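PDB 1ZU4: ftsY from Mycoplasma mycoides, which is the SRP receptor, an SRP54-family protein whose NG domain joins a helical bundle to an alpha/beta domain of the P-loop type. Local coordinates for residues Tyr96-Lys101 with Asn106-Val111; Lys124-Tyr129 with Leu194-Thr199; Ala211-Met216 with Lys252-Ser257; Lys218-Gln221 with Ser226-His229; Val231-Asp236 with Glu278-Pro283. All coordinates share one frame; numbering follows the deposited sequence.

Following the chain from the N terminus, contact 1 closes a four-residue loop at the entry to strand 106-111, in the middle of the sheet. Contact 2 comes next and closes 64 residues, bringing helix 118-131 over strand 194-198, the neighbour of 106-111. Contact 3 spans 35 residues from helix 206-221 to the loop before strand 258-262. Contact 4, with four intervening residues, lies within that span and closes the loop between helix 206-221 and strand 230-236. Contact 5 opens on strand 230-236, inside contact 3, and ends beyond it at the close of helix 272-280, so these two cross. Contacts 1 and 5 are joined by backbone bonds between strands 106-111 and 230-236.

Contact 1: Tyr96-Lys101 with Asn106-Val111; sequences YRIDFK and NIFMLV
Asn106 grips the backbone of Lys101 through both ends of its amide. OD1 of Asn106 accepts the N-H of Lys101 at 2.8 Å in a nearly straight bond (167°), while ND2 of Asn106 gives to Lys101 O at 3.0 Å, the acceptor lying in the plane of the Asn106 amide. OD1 also takes a bond from Arg104 NE and ND2 gives one to Asp193 O, so the amide is held from several directions and its rotation is fixed. Within the loop, Lys101 NZ makes a salt bridge with Asp99 OD1, on its syn lone pair, at 2.9 Å.

The same amide stacks on the Phe100 ring, its plane turned 22° from that of the ring, with Asn106 ND2 lying 3.3 Å above the ring centre. Phe100 holds CG anti to the backbone N (chi1 -170°), which lays its ring over the amide. Ile98 CG2 makes an apolar contact, 3.6 Å from Phe108 CZ. A polar atom, Asp99 O, lies in plane at the Phe108 ring edge, 3.6 Å from CE2. Strand 106-111 runs between strands 194-198 and 230-236, and helix 118-131 covers the face from which Phe108 projects; its Tyr129 touches Phe108 and Ile98 and stacks on Phe100.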
# COMPACT_ATOMS: atom_id res chain seq x y z
N TYR A 96 -0.53 -6.28 -10.88
CA TYR A 96 -0.98 -6.94 -9.65
C TYR A 96 0.22 -7.38 -8.80
O TYR A 96 0.33 -7.03 -7.62
CB TYR A 96 -1.84 -8.21 -9.92
CG TYR A 96 -3.34 -8.06 -9.68
CD1 TYR A 96 -3.85 -7.77 -8.40
CD2 TYR A 96 -4.26 -8.21 -10.73
CE1 TYR A 96 -5.24 -7.63 -8.19
CE2 TYR A 96 -5.63 -8.07 -10.54
CZ TYR A 96 -6.11 -7.79 -9.26
OH TYR A 96 -7.47 -7.64 -9.08
N ARG A 97 1.09 -8.17 -9.40
CA ARG A 97 2.12 -8.85 -8.61
C ARG A 97 3.34 -7.99 -8.43
O ARG A 97 3.58 -7.07 -9.22
CB ARG A 97 2.53 -10.20 -9.21
CG ARG A 97 3.24 -10.11 -10.57
CD ARG A 97 4.52 -11.02 -10.60
NE ARG A 97 5.11 -11.04 -11.95
CZ ARG A 97 4.74 -11.88 -12.92
NH1 ARG A 97 3.78 -12.78 -12.69
NH2 ARG A 97 5.33 -11.83 -14.12
N ILE A 98 4.10 -8.31 -7.40
CA ILE A 98 5.42 -7.74 -7.19
C ILE A 98 6.39 -8.38 -8.18
O ILE A 98 6.53 -9.61 -8.24
CB ILE A 98 5.91 -7.96 -5.71
CG1 ILE A 98 4.83 -7.51 -4.72
CG2 ILE A 98 7.26 -7.26 -5.43
CD1 ILE A 98 4.61 -6.07 -4.70
N ASP A 99 7.02 -7.54 -8.98
CA ASP A 99 7.97 -8.00 -10.00
C ASP A 99 9.32 -8.31 -9.33
O ASP A 99 10.29 -7.54 -9.42
CB ASP A 99 8.09 -6.97 -11.13
CG ASP A 99 8.82 -7.50 -12.35
OD1 ASP A 99 9.07 -8.71 -12.41
OD2 ASP A 99 9.17 -6.71 -13.26
N PHE A 100 9.36 -9.46 -8.67
CA PHE A 100 10.57 -9.97 -8.01
C PHE A 100 10.93 -11.27 -8.77
O PHE A 100 10.09 -12.17 -8.88
CB PHE A 100 10.29 -10.24 -6.53
CG PHE A 100 11.52 -10.53 -5.73
CD1 PHE A 100 12.14 -9.52 -4.97
CD2 PHE A 100 12.15 -11.79 -5.83
CE1 PHE A 100 13.35 -9.79 -4.28
CE2 PHE A 100 13.33 -12.08 -5.13
CZ PHE A 100 13.94 -11.09 -4.35
N LYS A 101 12.14 -11.37 -9.31
CA LYS A 101 12.55 -12.61 -10.00
C LYS A 101 13.77 -13.12 -9.29
O LYS A 101 14.59 -12.34 -8.87
CB LYS A 101 12.94 -12.35 -11.46
CG LYS A 101 11.98 -11.53 -12.28
CD LYS A 101 10.86 -12.33 -12.85
CE LYS A 101 10.65 -11.93 -14.31
NZ LYS A 101 10.01 -10.60 -14.47
N ASN A 106 16.81 -7.30 -8.34
CA ASN A 106 15.52 -6.62 -8.33
C ASN A 106 15.76 -5.22 -7.76
O ASN A 106 16.52 -5.05 -6.81
CB ASN A 106 14.51 -7.41 -7.47
CG ASN A 106 14.29 -8.81 -7.99
OD1 ASN A 106 13.61 -8.99 -9.00
ND2 ASN A 106 14.94 -9.80 -7.37
N ILE A 107 15.13 -4.21 -8.33
CA ILE A 107 15.32 -2.86 -7.85
C ILE A 107 13.97 -2.18 -7.64
O ILE A 107 13.23 -2.00 -8.59
CB ILE A 107 16.22 -2.02 -8.81
CG1 ILE A 107 17.56 -2.72 -9.08
CG2 ILE A 107 16.44 -0.67 -8.21
CD1 ILE A 107 18.51 -2.02 -10.14
N PHE A 108 13.67 -1.78 -6.40
CA PHE A 108 12.41 -1.14 -6.07
C PHE A 108 12.68 0.24 -5.52
O PHE A 108 13.53 0.40 -4.63
CB PHE A 108 11.66 -1.89 -4.96
CG PHE A 108 11.27 -3.28 -5.29
CD1 PHE A 108 10.83 -4.11 -4.27
CD2 PHE A 108 11.35 -3.77 -6.61
CE1 PHE A 108 10.46 -5.43 -4.56
CE2 PHE A 108 10.99 -5.08 -6.91
CZ PHE A 108 10.51 -5.90 -5.92
N MET A 109 11.96 1.23 -6.02
CA MET A 109 11.99 2.55 -5.35
C MET A 109 10.81 2.80 -4.44
O MET A 109 9.72 2.42 -4.76
CB MET A 109 12.01 3.66 -6.38
CG MET A 109 13.08 3.51 -7.42
SD MET A 109 12.99 4.94 -8.46
CE MET A 109 14.71 4.95 -9.04
N LEU A 110 11.00 3.47 -3.34
CA LEU A 110 9.87 3.88 -2.54
C LEU A 110 9.72 5.39 -2.70
O LEU A 110 10.72 6.11 -2.73
CB LEU A 110 10.06 3.51 -1.09
CG LEU A 110 9.90 2.06 -0.58
CD1 LEU A 110 8.55 1.88 -0.08
CD2 LEU A 110 10.27 0.95 -1.56
N VAL A 111 8.49 5.82 -2.95
CA VAL A 111 8.22 7.25 -3.23
C VAL A 111 7.01 7.72 -2.44
O VAL A 111 6.30 6.91 -1.84
CB VAL A 111 7.95 7.53 -4.73
CG1 VAL A 111 9.16 7.16 -5.59
CG2 VAL A 111 6.64 6.84 -5.23

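Contact 2: Lys124-Tyr129 with Leu194-Thr199; sequences KMANYY and LLLIDT
Leu196 and Leu194 each push one methyl from the strand into helix 124-129, and the contact is wholly apolar, with no hydrogen bond between the two segments. CD1 of Leu196 reaches the helix backbone itself: it lies 3.4 Å from Ala126 N and 3.7 Å from Ala126 CB, with Met125 CB farther along at 4.1 Å. The small alanine lets this methyl come down against the main chain, whose amide, in mid-helix, is probably bonded within the helix.

The aromatic part of the contact belongs to Tyr129. Leu194 holds its CG anti to the backbone N (chi1 166°), and its CD2 meets Tyr129 CD1 at 3.5 Å and CB at 3.8 Å, coming in obliquely to the ring; the two side chains cross at about a right angle. Within the helix, Met125 CE meets the edge of the Tyr129 ring in its plane, and Tyr128 CD2 lies above one of its faces, which probably limits the ring's movement.

The axes of helix and strand run antiparallel (173°) at 9.7 Å. Helix 118-131 links strand 106-111 to strand 136-140, and strand 194-198 lies between those two in the sheet, directly beneath the helix: the beta-alpha-beta crossover with an inserted strand that is characteristic of P-loop folds, in which this helix follows the probable Walker A loop.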
# COMPACT_ATOMS: atom_id res chain seq x y z
N LYS A 124 10.83 -2.33 6.57
CA LYS A 124 9.98 -3.50 6.69
C LYS A 124 10.07 -4.35 5.44
O LYS A 124 10.09 -5.56 5.55
CB LYS A 124 8.53 -3.11 6.99
CG LYS A 124 8.40 -2.55 8.42
CD LYS A 124 7.01 -2.22 8.78
CE LYS A 124 6.99 -1.57 10.18
NZ LYS A 124 5.64 -1.68 10.80
N MET A 125 10.16 -3.70 4.28
CA MET A 125 10.35 -4.42 3.05
C MET A 125 11.69 -5.12 2.96
O MET A 125 11.74 -6.24 2.45
CB MET A 125 10.14 -3.52 1.87
CG MET A 125 8.68 -3.48 1.42
SD MET A 125 8.75 -2.75 -0.18
CE MET A 125 8.75 -4.15 -1.28
N ALA A 126 12.77 -4.48 3.40
CA ALA A 126 14.08 -5.14 3.43
C ALA A 126 14.03 -6.42 4.30
O ALA A 126 14.50 -7.49 3.88
CB ALA A 126 15.18 -4.16 3.96
N ASN A 127 13.50 -6.28 5.51
CA ASN A 127 13.28 -7.40 6.44
C ASN A 127 12.42 -8.54 5.85
O ASN A 127 12.71 -9.70 6.10
CB ASN A 127 12.62 -6.94 7.77
CG ASN A 127 12.69 -8.02 8.86
OD1 ASN A 127 11.66 -8.55 9.31
ND2 ASN A 127 13.90 -8.37 9.24
N TYR A 128 11.38 -8.18 5.10
CA TYR A 128 10.47 -9.12 4.46
C TYR A 128 11.22 -10.02 3.49
O TYR A 128 11.01 -11.27 3.48
CB TYR A 128 9.34 -8.37 3.73
CG TYR A 128 8.33 -9.23 2.99
CD1 TYR A 128 7.13 -9.64 3.58
CD2 TYR A 128 8.56 -9.58 1.65
CE1 TYR A 128 6.20 -10.43 2.83
CE2 TYR A 128 7.67 -10.34 0.93
CZ TYR A 128 6.51 -10.78 1.50
OH TYR A 128 5.66 -11.53 0.69
N TYR A 129 12.09 -9.43 2.66
CA TYR A 129 12.86 -10.24 1.71
C TYR A 129 14.04 -10.94 2.39
O TYR A 129 14.37 -12.09 2.03
CB TYR A 129 13.29 -9.39 0.49
CG TYR A 129 12.10 -9.14 -0.36
CD1 TYR A 129 11.42 -7.92 -0.30
CD2 TYR A 129 11.59 -10.14 -1.17
CE1 TYR A 129 10.27 -7.68 -1.04
CE2 TYR A 129 10.41 -9.94 -1.93
CZ TYR A 129 9.76 -8.69 -1.85
OH TYR A 129 8.60 -8.46 -2.56
N LEU A 194 18.26 -7.77 -3.99
CA LEU A 194 17.32 -6.66 -4.00
C LEU A 194 18.01 -5.39 -3.56
O LEU A 194 18.79 -5.38 -2.61
CB LEU A 194 16.13 -6.96 -3.10
CG LEU A 194 15.15 -5.85 -2.68
CD1 LEU A 194 14.32 -5.48 -3.87
CD2 LEU A 194 14.26 -6.33 -1.49
N LEU A 195 17.72 -4.33 -4.30
CA LEU A 195 18.15 -2.99 -3.95
C LEU A 195 16.88 -2.19 -3.68
O LEU A 195 16.06 -2.06 -4.57
CB LEU A 195 18.92 -2.31 -5.11
CG LEU A 195 19.35 -0.84 -4.89
CD1 LEU A 195 20.09 -0.66 -3.57
CD2 LEU A 195 20.21 -0.41 -6.06
N LEU A 196 16.75 -1.64 -2.49
CA LEU A 196 15.63 -0.75 -2.17
C LEU A 196 16.14 0.65 -2.11
O LEU A 196 17.14 0.91 -1.44
CB LEU A 196 15.01 -1.14 -0.81
CG LEU A 196 14.25 -2.49 -0.83
CD1 LEU A 196 14.03 -3.02 0.59
CD2 LEU A 196 12.92 -2.29 -1.44
N ILE A 197 15.46 1.57 -2.83
CA ILE A 197 15.88 2.96 -2.89
C ILE A 197 14.88 3.91 -2.24
O ILE A 197 13.74 4.06 -2.69
CB ILE A 197 16.09 3.42 -4.34
CG1 ILE A 197 17.06 2.46 -5.01
CG2 ILE A 197 16.51 4.93 -4.39
CD1 ILE A 197 17.17 2.61 -6.44
N ASP A 198 15.36 4.60 -1.22
CA ASP A 198 14.60 5.60 -0.56
C ASP A 198 14.74 6.89 -1.35
O ASP A 198 15.80 7.20 -1.86
CB ASP A 198 15.17 5.81 0.84
CG ASP A 198 14.24 6.61 1.74
OD1 ASP A 198 14.69 6.89 2.88
OD2 ASP A 198 13.09 6.93 1.32
N THR A 199 13.65 7.64 -1.43
CA THR A 199 13.64 8.92 -2.14
C THR A 199 12.98 9.99 -1.31
O THR A 199 12.12 9.71 -0.43
CB THR A 199 12.90 8.80 -3.55
OG1 THR A 199 11.51 8.47 -3.35
CG2 THR A 199 13.52 7.72 -4.39

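Contact 3: Ala211-Met216 with Lys252-Ser257; sequences AELEKM and KVADVS
A single methyl group makes this contact from the helix side: CD1 of Leu213 lies 3.9 Å from Ala254 CB and 4.0 Å from Val253 O. Nothing polar joins helix 211-216 to the loop 252-257, and the two segments bury just 76 Å² between them. Leu213 reaches outward with CG anti to its carbonyl carbon and CD1 carried on in extended fashion (chi2 179°), which puts that methyl against the loop; its other methyl, CD2, lies instead near Met109 of strand 106-111 and Thr199, at the end of strand 194-198.

In the alpha/beta domain, helix 206-221 precedes strand 230-236, and the loop 252-257 connects helix 241-250 to strand 258-262, so the methyl contact ties helix 206-221 to the lead-in of strand 258-262, the second strand after it. The loop is bent by an inverse gamma turn centred on Asp255. Beyond this turn, Ser257 OG accepts a bond from Val231 N and so links the loop to the neighbouring strand. Val253, meanwhile, packs on Lys206, Leu209 and Met210, earlier in the same helix as Leu213. On another flank of the helix, Lys215 NZ forms a salt bridge with Glu212 OE2 at 3.3 Å and has Asp175 as a second partner.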
# COMPACT_ATOMS: atom_id res chain seq x y z
N ALA A 211 13.78 15.15 -12.04
CA ALA A 211 15.16 15.09 -12.56
C ALA A 211 16.00 14.06 -11.83
O ALA A 211 16.77 13.34 -12.46
CB ALA A 211 15.87 16.49 -12.52
N GLU A 212 15.87 14.03 -10.51
CA GLU A 212 16.62 13.12 -9.69
C GLU A 212 16.18 11.69 -10.00
O GLU A 212 17.03 10.78 -10.14
CB GLU A 212 16.44 13.46 -8.19
CG GLU A 212 17.30 14.66 -7.68
CD GLU A 212 18.82 14.44 -7.91
OE1 GLU A 212 19.30 13.29 -7.83
OE2 GLU A 212 19.55 15.40 -8.16
N LEU A 213 14.86 11.49 -10.10
CA LEU A 213 14.35 10.14 -10.42
C LEU A 213 14.87 9.70 -11.77
O LEU A 213 15.16 8.53 -11.97
CB LEU A 213 12.82 10.13 -10.45
CG LEU A 213 12.08 10.29 -9.09
CD1 LEU A 213 10.60 10.28 -9.28
CD2 LEU A 213 12.48 9.15 -8.15
N GLU A 214 15.00 10.63 -12.72
CA GLU A 214 15.47 10.24 -14.03
C GLU A 214 17.00 9.96 -13.97
O GLU A 214 17.48 8.97 -14.54
CB GLU A 214 15.02 11.26 -15.10
CG GLU A 214 15.59 11.02 -16.48
CD GLU A 214 15.03 9.80 -17.19
OE1 GLU A 214 13.95 9.32 -16.77
OE2 GLU A 214 15.67 9.30 -18.15
N LYS A 215 17.76 10.79 -13.26
CA LYS A 215 19.17 10.43 -13.01
C LYS A 215 19.31 9.03 -12.44
O LYS A 215 20.13 8.23 -12.90
CB LYS A 215 19.86 11.40 -12.06
CG LYS A 215 20.33 12.63 -12.69
CD LYS A 215 21.28 13.38 -11.77
CE LYS A 215 20.59 14.54 -11.08
NZ LYS A 215 21.57 15.64 -10.77
N MET A 216 18.47 8.71 -11.46
CA MET A 216 18.54 7.37 -10.81
C MET A 216 18.25 6.26 -11.82
O MET A 216 18.96 5.26 -11.90
CB MET A 216 17.57 7.32 -9.64
CG MET A 216 18.10 8.08 -8.44
SD MET A 216 16.87 8.10 -7.15
CE MET A 216 17.59 9.20 -6.00
N LYS A 252 1.56 11.90 -10.38
CA LYS A 252 1.91 12.66 -11.62
C LYS A 252 3.42 12.98 -11.70
O LYS A 252 3.95 13.45 -12.72
CB LYS A 252 1.13 13.98 -11.72
CG LYS A 252 -0.37 13.92 -11.48
CD LYS A 252 -1.02 12.80 -12.27
CE LYS A 252 -2.53 12.82 -12.13
NZ LYS A 252 -3.23 12.84 -13.45
N VAL A 253 4.10 12.73 -10.60
CA VAL A 253 5.48 13.12 -10.43
C VAL A 253 6.34 11.88 -10.71
O VAL A 253 7.50 11.98 -11.09
CB VAL A 253 5.68 13.64 -8.96
CG1 VAL A 253 7.12 13.77 -8.61
CG2 VAL A 253 4.94 14.97 -8.74
N ALA A 254 5.74 10.70 -10.50
CA ALA A 254 6.48 9.45 -10.57
C ALA A 254 5.58 8.45 -11.23
O ALA A 254 4.34 8.53 -11.10
CB ALA A 254 6.89 8.99 -9.16
N ASP A 255 6.18 7.54 -11.96
CA ASP A 255 5.44 6.48 -12.61
C ASP A 255 5.33 5.30 -11.64
O ASP A 255 6.18 4.41 -11.61
CB ASP A 255 6.06 6.11 -13.96
CG ASP A 255 5.93 7.26 -15.01
OD1 ASP A 255 4.82 7.73 -15.30
OD2 ASP A 255 6.98 7.67 -15.56
N VAL A 256 4.26 5.35 -10.85
CA VAL A 256 4.05 4.51 -9.68
C VAL A 256 3.52 3.19 -10.20
O VAL A 256 2.63 3.20 -11.06
CB VAL A 256 3.00 5.17 -8.71
CG1 VAL A 256 2.57 4.20 -7.56
CG2 VAL A 256 3.52 6.55 -8.14
N SER A 257 4.07 2.07 -9.73
CA SER A 257 3.62 0.72 -10.22
C SER A 257 2.77 0.04 -9.18
O SER A 257 2.06 -0.90 -9.51
CB SER A 257 4.83 -0.22 -10.53
OG SER A 257 5.61 -0.42 -9.34

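Contact 4: Lys218-Gln221 with Ser226-His229; sequences KIIQ and SAPH
Gln221 and Ala227 bring their CA atoms within 5.7 Å as the chain doubles back from helix to loop, and the peptide bond between Ala227 and Pro228 is cis. In this form Ala227 O sits on the same side as Pro228 CD, next to the glutamine amide. Gln221 NE2 donates a hydrogen bond to Ala227 O at 3.0 Å (156°), approaching within the carbonyl plane, and the acceptor lies close to the plane of the Gln221 amide. The chain of Gln221 is extended beyond CG, which carries the amide across to the loop; CG itself packs 3.3 Å from Ala227 O.

Ile220 supplies the apolar half. Its CG1 lies between the backbone N and the carbonyl carbon (chi1 73°), directing that branch to the loop: CG1 touches Ala227 CB at 3.9 Å, and CD1 meets Pro228 CD at 4.0 Å, crossing the proline at about a right angle. The same isoleucine reaches Ile107 and Met109 of strand 106-111 and Val180 of helix 176-189. The contact is thus an alpha-to-beta connection of the alpha/beta sheet domain, a loop with a cis peptide bond before Pro228 that leads helix 206-221 into strand 230-236.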
# COMPACT_ATOMS: atom_id res chain seq x y z
N LYS A 218 18.52 6.34 -15.02
CA LYS A 218 19.63 6.24 -15.96
C LYS A 218 20.79 5.43 -15.38
O LYS A 218 21.37 4.59 -16.05
CB LYS A 218 20.07 7.64 -16.42
CG LYS A 218 19.07 8.34 -17.44
CD LYS A 218 18.73 7.32 -18.58
CE LYS A 218 18.61 7.97 -19.96
NZ LYS A 218 18.76 6.95 -21.06
N ILE A 219 21.09 5.64 -14.11
CA ILE A 219 22.14 4.86 -13.46
C ILE A 219 21.80 3.36 -13.41
O ILE A 219 22.66 2.49 -13.68
CB ILE A 219 22.42 5.37 -12.00
CG1 ILE A 219 23.29 6.63 -12.08
CG2 ILE A 219 23.24 4.33 -11.23
CD1 ILE A 219 23.24 7.50 -10.91
N ILE A 220 20.55 3.07 -13.02
CA ILE A 220 20.17 1.67 -12.74
C ILE A 220 19.90 0.88 -14.03
O ILE A 220 20.27 -0.30 -14.12
CB ILE A 220 19.05 1.52 -11.66
CG1 ILE A 220 17.67 1.93 -12.19
CG2 ILE A 220 19.41 2.29 -10.36
CD1 ILE A 220 16.62 2.14 -11.11
N GLN A 221 19.31 1.53 -15.02
CA GLN A 221 19.00 0.88 -16.30
C GLN A 221 20.24 0.43 -17.10
O GLN A 221 20.13 -0.40 -18.00
CB GLN A 221 18.07 1.76 -17.12
CG GLN A 221 16.74 1.95 -16.43
CD GLN A 221 15.89 2.97 -17.07
OE1 GLN A 221 16.40 3.87 -17.70
NE2 GLN A 221 14.57 2.87 -16.89
N SER A 226 15.07 -3.27 -17.38
CA SER A 226 13.67 -3.13 -16.97
C SER A 226 13.50 -2.48 -15.55
O SER A 226 12.37 -2.30 -15.06
CB SER A 226 12.99 -4.52 -17.03
OG SER A 226 13.74 -5.50 -16.31
N ALA A 227 14.61 -2.10 -14.92
CA ALA A 227 14.53 -1.38 -13.62
C ALA A 227 14.06 0.09 -13.81
O ALA A 227 14.17 0.65 -14.91
CB ALA A 227 15.85 -1.45 -12.90
N PRO A 228 13.43 0.70 -12.77
CA PRO A 228 13.00 0.11 -11.49
C PRO A 228 11.90 -0.90 -11.78
O PRO A 228 10.97 -0.65 -12.59
CB PRO A 228 12.46 1.31 -10.67
CG PRO A 228 12.12 2.37 -11.73
CD PRO A 228 13.03 2.13 -12.91
N HIS A 229 12.02 -2.05 -11.17
CA HIS A 229 11.02 -3.12 -11.29
C HIS A 229 9.70 -2.81 -10.57
O HIS A 229 8.62 -3.25 -11.02
CB HIS A 229 11.64 -4.42 -10.76
CG HIS A 229 12.94 -4.78 -11.43
ND1 HIS A 229 13.04 -5.01 -12.79
CD2 HIS A 229 14.19 -4.91 -10.94
CE1 HIS A 229 14.30 -5.28 -13.10
NE2 HIS A 229 15.00 -5.27 -11.99

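Contact 5: Val231-Asp236 with Glu278-Pro283; sequences VLLVID and ELLNIP
Leu233 holds CG anti to the backbone N (chi1 -177°), and Ile235, two residues on, runs out extended through CG1 to CD1 (chi2 175°), so that a methyl of each ends against the same group, CD2 of Leu280. Leu233 CD2 approaches Leu280 CD2 at 4.2 Å and Ile235 CD1 at 4.3 Å. As alternate residues of a strand, the two project from one face of the sheet, and the leucine methyl touches both. Hydrogen bonds play no part between the segments, which bury 88 Å² of surface, and all three side chains are buried.

Leu280 lies in the last turn of helix 272-280. The next residue, Asn281, takes a positive phi (56°) and breaks the helical path; its OD1 accepts a bond from Trp91 NE1, in the connection that follows helix 71-87. Around the meeting point, helix 241-250 adds Val244 and Glu248 against Leu280, Phe250 against Leu233 and Ala247 against Ile235. Two helices therefore share this patch of the parallel part of the sheet, a layered alpha/beta packing of the P-loop fold, with Leu233 also touching the probable Walker A loop that follows strand 106-111.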
# COMPACT_ATOMS: atom_id res chain seq x y z
N VAL A 231 7.98 0.86 -8.39
CA VAL A 231 8.05 2.21 -7.85
C VAL A 231 6.84 2.27 -6.91
O VAL A 231 5.68 2.32 -7.35
CB VAL A 231 7.96 3.30 -9.01
CG1 VAL A 231 8.02 4.73 -8.45
CG2 VAL A 231 9.09 3.12 -10.03
N LEU A 232 7.12 2.23 -5.61
CA LEU A 232 6.07 1.97 -4.67
C LEU A 232 5.73 3.22 -3.86
O LEU A 232 6.57 3.79 -3.17
CB LEU A 232 6.40 0.75 -3.78
CG LEU A 232 6.60 -0.60 -4.51
CD1 LEU A 232 7.23 -1.63 -3.59
CD2 LEU A 232 5.29 -1.17 -5.09
N LEU A 233 4.48 3.65 -3.99
CA LEU A 233 3.95 4.79 -3.25
C LEU A 233 3.33 4.43 -1.88
O LEU A 233 2.53 3.51 -1.77
CB LEU A 233 2.90 5.48 -4.15
CG LEU A 233 2.21 6.76 -3.64
CD1 LEU A 233 3.26 7.79 -3.41
CD2 LEU A 233 1.13 7.27 -4.66
N VAL A 234 3.67 5.16 -0.82
CA VAL A 234 3.18 4.84 0.51
C VAL A 234 1.96 5.71 0.78
O VAL A 234 1.97 6.92 0.62
CB VAL A 234 4.25 5.03 1.63
CG1 VAL A 234 3.66 4.80 3.02
CG2 VAL A 234 5.41 4.06 1.45
N ILE A 235 0.88 5.06 1.15
CA ILE A 235 -0.27 5.81 1.59
C ILE A 235 -0.52 5.38 3.00
O ILE A 235 -0.68 4.19 3.24
CB ILE A 235 -1.52 5.48 0.73
CG1 ILE A 235 -1.27 5.87 -0.74
CG2 ILE A 235 -2.70 6.23 1.30
CD1 ILE A 235 -2.40 5.47 -1.68
N ASP A 236 -0.58 6.35 3.89
CA ASP A 236 -1.09 6.20 5.27
C ASP A 236 -2.63 6.08 5.40
O ASP A 236 -3.38 7.09 5.29
CB ASP A 236 -0.62 7.43 6.09
CG ASP A 236 -0.87 7.31 7.58
OD1 ASP A 236 -1.73 6.52 8.06
OD2 ASP A 236 -0.18 8.04 8.31
N GLU A 278 -10.46 3.06 -6.92
CA GLU A 278 -11.26 3.98 -7.77
C GLU A 278 -10.45 5.21 -8.20
O GLU A 278 -10.33 5.49 -9.39
CB GLU A 278 -12.54 4.44 -7.05
CG GLU A 278 -13.40 5.43 -7.84
CD GLU A 278 -14.00 4.81 -9.07
OE1 GLU A 278 -14.29 3.59 -9.07
OE2 GLU A 278 -14.12 5.55 -10.06
N LEU A 279 -9.89 5.95 -7.24
CA LEU A 279 -9.22 7.18 -7.58
C LEU A 279 -7.89 6.99 -8.33
O LEU A 279 -7.66 7.73 -9.26
CB LEU A 279 -8.99 8.10 -6.37
CG LEU A 279 -8.85 9.59 -6.78
CD1 LEU A 279 -10.22 10.15 -7.21
CD2 LEU A 279 -8.25 10.46 -5.67
N LEU A 280 -7.04 6.05 -7.91
CA LEU A 280 -5.68 5.89 -8.44
C LEU A 280 -5.59 4.87 -9.51
O LEU A 280 -4.80 5.03 -10.41
CB LEU A 280 -4.63 5.52 -7.34
CG LEU A 280 -4.25 6.71 -6.41
CD1 LEU A 280 -5.25 6.89 -5.31
CD2 LEU A 280 -2.87 6.50 -5.79
N ASN A 281 -6.41 3.82 -9.42
CA ASN A 281 -6.37 2.68 -10.32
C ASN A 281 -4.99 2.04 -10.36
O ASN A 281 -4.47 1.71 -11.45
CB ASN A 281 -6.79 3.10 -11.74
CG ASN A 281 -7.15 1.93 -12.58
OD1 ASN A 281 -7.55 0.89 -12.06
ND2 ASN A 281 -6.99 2.08 -13.91
N ILE A 282 -4.38 1.94 -9.17
CA ILE A 282 -3.05 1.36 -9.03
C ILE A 282 -3.19 0.28 -7.96
O ILE A 282 -3.84 0.53 -6.96
CB ILE A 282 -1.97 2.40 -8.58
CG1 ILE A 282 -1.71 3.47 -9.64
CG2 ILE A 282 -0.65 1.71 -8.26
CD1 ILE A 282 -1.13 4.77 -9.07
N PRO A 283 -2.58 -0.92 -8.16
CA PRO A 283 -2.77 -1.96 -7.15
C PRO A 283 -2.08 -1.66 -5.85
O PRO A 283 -0.91 -1.20 -5.81
CB PRO A 283 -2.12 -3.18 -7.77
CG PRO A 283 -1.83 -2.83 -9.19
CD PRO A 283 -1.70 -1.37 -9.25